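Side-chain contact in chromosome partition protein Smc (Pyrococcus furiosus, PDB 3KTA), which is probably required for chromosome condensation and partitioning, working as an ATP-hydrolysing, DNA-binding homodimer: residues A45-L50 with K56-S61. Residues are numbered along the deposited sequence; the frame is centred on the assembly and turned at random.
Sequences AILFVL and KAMRAS. With AP5 (bis(adenosine)-5'-pentaphosphate), chain E.
Beside the nucleotide pocket of this ABC-type ATPase domain, the C-terminal end of helix 39-49, whose first turn carries the end of the P-loop, packs against the loop that carries Arg59, with Leu47 and Phe48 receiving the selenomethionine Met58. Met58 CG lies 4.0 Å from Leu47 CD1, and the two side chains slide past one another in opposite senses. Further out, Met58 SE reaches the start of the Phe48 side chain, 3.7 Å from Phe48 CB, and sits at the edge of the ring, near its plane. Phe48 CG stands anti to the backbone N (chi1 175°), which carries the ring away from the loop to meet Phe12 and Val82. Ile63 also packs on Met58. The next residue turns to the ligand: Arg59 NH1 donates to AP5 O2E at 2.8 Å (N-H...O 154°), while the bond from Arg59 NH2 to AP5 O2E, 3.3 Å, is weak. This phosphate oxygen lies in the guanidinium plane, whereas AP5 N6A, from the adenine at the ligand's other end, lies 3.3 Å above the Arg59 guanidinium plane, displaced from its centre. Asp44 pairs with Arg59 NH2 and probably steadies the group. Thus Met58 packs the loop on the P-loop helix while Arg59 binds phosphate, in a nucleotide site of the P-loop NTPase fold.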
loop_
_atom_site.group_PDB
_atom_site.type_symbol
_atom_site.label_atom_id
_atom_site.label_comp_id
_atom_site.label_asym_id
_atom_site.label_seq_id
_atom_site.Cartn_x
_atom_site.Cartn_y
_atom_site.Cartn_z
ATOM N N ALA A 45 -4.089 -1.307 10.865
ATOM C CA ALA A 45 -3.136 -1.678 11.923
ATOM C C ALA A 45 -1.739 -1.197 11.559
ATOM O O ALA A 45 -0.985 -0.728 12.417
ATOM C CB ALA A 45 -3.158 -3.186 12.169
ATOM N N ILE A 46 -1.395 -1.291 10.282
ATOM C CA ILE A 46 -0.107 -0.800 9.802
ATOM C C ILE A 46 -0.018 0.728 9.896
ATOM O O ILE A 46 0.966 1.260 10.403
ATOM C CB ILE A 46 0.175 -1.287 8.375
ATOM C CG1 ILE A 46 0.252 -2.818 8.367
ATOM C CG2 ILE A 46 1.458 -0.622 7.821
ATOM C CD1 ILE A 46 0.289 -3.419 6.966
ATOM N N LEU A 47 -1.044 1.431 9.419
ATOM C CA LEU A 47 -1.076 2.886 9.548
ATOM C C LEU A 47 -0.904 3.308 11.013
ATOM O O LEU A 47 -0.167 4.264 11.336
ATOM C CB LEU A 47 -2.416 3.432 9.042
ATOM C CG LEU A 47 -2.661 3.300 7.539
ATOM C CD1 LEU A 47 -4.022 3.888 7.179
ATOM C CD2 LEU A 47 -1.567 3.990 6.774
ATOM N N PHE A 48 -1.601 2.596 11.893
ATOM C CA PHE A 48 -1.627 2.929 13.320
ATOM C C PHE A 48 -0.260 2.766 13.965
ATOM O O PHE A 48 0.247 3.686 14.623
ATOM C CB PHE A 48 -2.645 2.026 14.013
ATOM C CG PHE A 48 -2.686 2.173 15.505
ATOM C CD1 PHE A 48 -3.296 3.268 16.087
ATOM C CD2 PHE A 48 -2.152 1.187 16.319
ATOM C CE1 PHE A 48 -3.354 3.388 17.481
ATOM C CE2 PHE A 48 -2.217 1.297 17.702
ATOM C CZ PHE A 48 -2.820 2.397 18.271
ATOM N N VAL A 49 0.342 1.597 13.773
ATOM C CA VAL A 49 1.606 1.300 14.454
ATOM C C VAL A 49 2.759 2.150 13.918
ATOM O O VAL A 49 3.736 2.399 14.634
ATOM C CB VAL A 49 1.935 -0.210 14.401
ATOM C CG1 VAL A 49 2.323 -0.635 12.983
ATOM C CG2 VAL A 49 3.034 -0.546 15.420
ATOM N N LEU A 50 2.635 2.633 12.682
ATOM C CA LEU A 50 3.664 3.480 12.079
ATOM C C LEU A 50 3.439 4.958 12.390
ATOM O O LEU A 50 4.087 5.838 11.813
ATOM C CB LEU A 50 3.739 3.259 10.562
ATOM C CG LEU A 50 4.091 1.833 10.141
ATOM C CD1 LEU A 50 4.179 1.732 8.612
ATOM C CD2 LEU A 50 5.377 1.350 10.800
ATOM N N LYS A 56 -9.396 9.705 11.012
ATOM C CA LYS A 56 -10.234 9.662 9.815
ATOM C C LYS A 56 -9.633 8.776 8.722
ATOM O O LYS A 56 -10.361 8.057 8.031
ATOM C CB LYS A 56 -10.478 11.076 9.280
ATOM N N ALA A 57 -8.310 8.809 8.577
ATOM C CA ALA A 57 -7.645 7.973 7.575
ATOM C C ALA A 57 -7.893 6.491 7.859
ATOM O O ALA A 57 -7.915 5.669 6.938
ATOM C CB ALA A 57 -6.144 8.266 7.534
HETATM N N MSE A 58 -8.096 6.168 9.136
HETATM C CA MSE A 58 -8.315 4.799 9.582
HETATM C C MSE A 58 -9.802 4.563 9.830
HETATM O O MSE A 58 -10.202 3.572 10.466
HETATM C CB MSE A 58 -7.485 4.524 10.841
HETATM C CG MSE A 58 -5.979 4.566 10.576
HETATM SE SE MSE A 58 -4.845 4.373 12.163
HETATM C CE MSE A 58 -4.779 6.195 12.696
ATOM N N ARG A 59 -10.612 5.492 9.322
ATOM C CA ARG A 59 -12.067 5.383 9.353
ATOM C C ARG A 59 -12.637 5.371 10.771
ATOM O O ARG A 59 -13.612 4.681 11.061
ATOM C CB ARG A 59 -12.533 4.161 8.555
ATOM C CG ARG A 59 -12.224 4.284 7.070
ATOM C CD ARG A 59 -12.514 3.000 6.347
ATOM N NE ARG A 59 -11.609 1.946 6.801
ATOM C CZ ARG A 59 -11.966 0.683 6.989
ATOM N NH1 ARG A 59 -13.211 0.295 6.760
ATOM N NH2 ARG A 59 -11.064 -0.194 7.402
ATOM N N ALA A 60 -12.010 6.152 11.643
ATOM C CA ALA A 60 -12.490 6.344 13.004
ATOM C C ALA A 60 -12.771 7.826 13.230
ATOM O O ALA A 60 -12.101 8.687 12.653
ATOM C CB ALA A 60 -11.461 5.843 13.996
ATOM N N SER A 61 -13.760 8.127 14.064
ATOM C CA SER A 61 -14.056 9.520 14.395
ATOM C C SER A 61 -12.946 10.077 15.273
ATOM O O SER A 61 -12.479 11.199 15.072
ATOM C CB SER A 61 -15.409 9.647 15.102
HETATM P PA AP5 E . -18.874 -0.870 3.696
HETATM O O1A AP5 E . -20.149 -1.687 3.739
HETATM O O2A AP5 E . -18.815 0.158 4.796
HETATM O O3A AP5 E . -17.549 -1.791 3.854
HETATM P PB AP5 E . -17.397 -3.227 3.191
HETATM O O1B AP5 E . -18.040 -3.241 1.819
HETATM O O2B AP5 E . -17.840 -4.334 4.109
HETATM O O3B AP5 E . -15.791 -3.089 3.128
HETATM P PG AP5 E . -14.889 -4.298 2.703
HETATM O O1G AP5 E . -15.695 -5.255 1.847
HETATM O O2G AP5 E . -13.723 -3.699 1.981
HETATM O O3G AP5 E . -14.605 -4.999 4.091
HETATM P PD AP5 E . -13.221 -5.349 4.783
HETATM O O1D AP5 E . -12.978 -6.825 4.706
HETATM O O2D AP5 E . -12.082 -4.484 4.301
HETATM O O3D AP5 E . -13.635 -5.000 6.304
HETATM P PE AP5 E . -12.989 -3.839 7.228
HETATM O O1E AP5 E . -11.538 -4.198 7.453
HETATM O O2E AP5 E . -13.279 -2.493 6.669
HETATM O O5F AP5 E . -18.655 -0.219 2.240
HETATM C C5F AP5 E . -19.254 0.990 1.809
HETATM C C4F AP5 E . -18.862 1.333 0.371
HETATM O O4F AP5 E . -17.530 1.815 0.355
HETATM C C3F AP5 E . -18.878 0.132 -0.564
HETATM O O3F AP5 E . -19.015 0.582 -1.897
HETATM C C2F AP5 E . -17.478 -0.419 -0.409
HETATM O O2F AP5 E . -17.055 -1.111 -1.564
HETATM C C1F AP5 E . -16.648 0.834 -0.171
HETATM N N9A AP5 E . -15.609 0.634 0.850
HETATM C C8A AP5 E . -15.527 -0.377 1.769
HETATM N N7A AP5 E . -14.439 -0.166 2.540
HETATM C C5A AP5 E . -13.823 0.963 2.123
HETATM C C6A AP5 E . -12.675 1.617 2.550
HETATM N N6A AP5 E . -11.882 1.060 3.470
HETATM N N1A AP5 E . -12.291 2.769 1.911
HETATM C C2A AP5 E . -13.037 3.277 0.862
HETATM N N3A AP5 E . -14.174 2.626 0.435
HETATM C C4A AP5 E . -14.554 1.480 1.057
HETATM O O5J AP5 E . -13.789 -4.167 8.584
HETATM C C5J AP5 E . -15.083 -3.640 8.809
HETATM C C4J AP5 E . -15.578 -4.234 10.115
HETATM O O4J AP5 E . -14.719 -3.801 11.168
HETATM C C3J AP5 E . -16.987 -3.734 10.452
HETATM O O3J AP5 E . -17.774 -4.830 10.851
HETATM C C2J AP5 E . -16.731 -2.818 11.624
HETATM O O2J AP5 E . -17.856 -2.690 12.479
HETATM C C1J AP5 E . -15.526 -3.478 12.278
HETATM N N9B AP5 E . -14.889 -2.539 13.211
HETATM C C8B AP5 E . -14.250 -1.356 12.958
HETATM N N7B AP5 E . -13.844 -0.828 14.136
HETATM C C5B AP5 E . -14.229 -1.669 15.127
HETATM C C6B AP5 E . -14.093 -1.634 16.509
HETATM N N6B AP5 E . -13.586 -0.560 17.105
HETATM N N1B AP5 E . -14.609 -2.666 17.247
HETATM C C2B AP5 E . -15.261 -3.730 16.661
HETATM N N3B AP5 E . -15.392 -3.758 15.288
HETATM C C4B AP5 E . -14.887 -2.742 14.555
#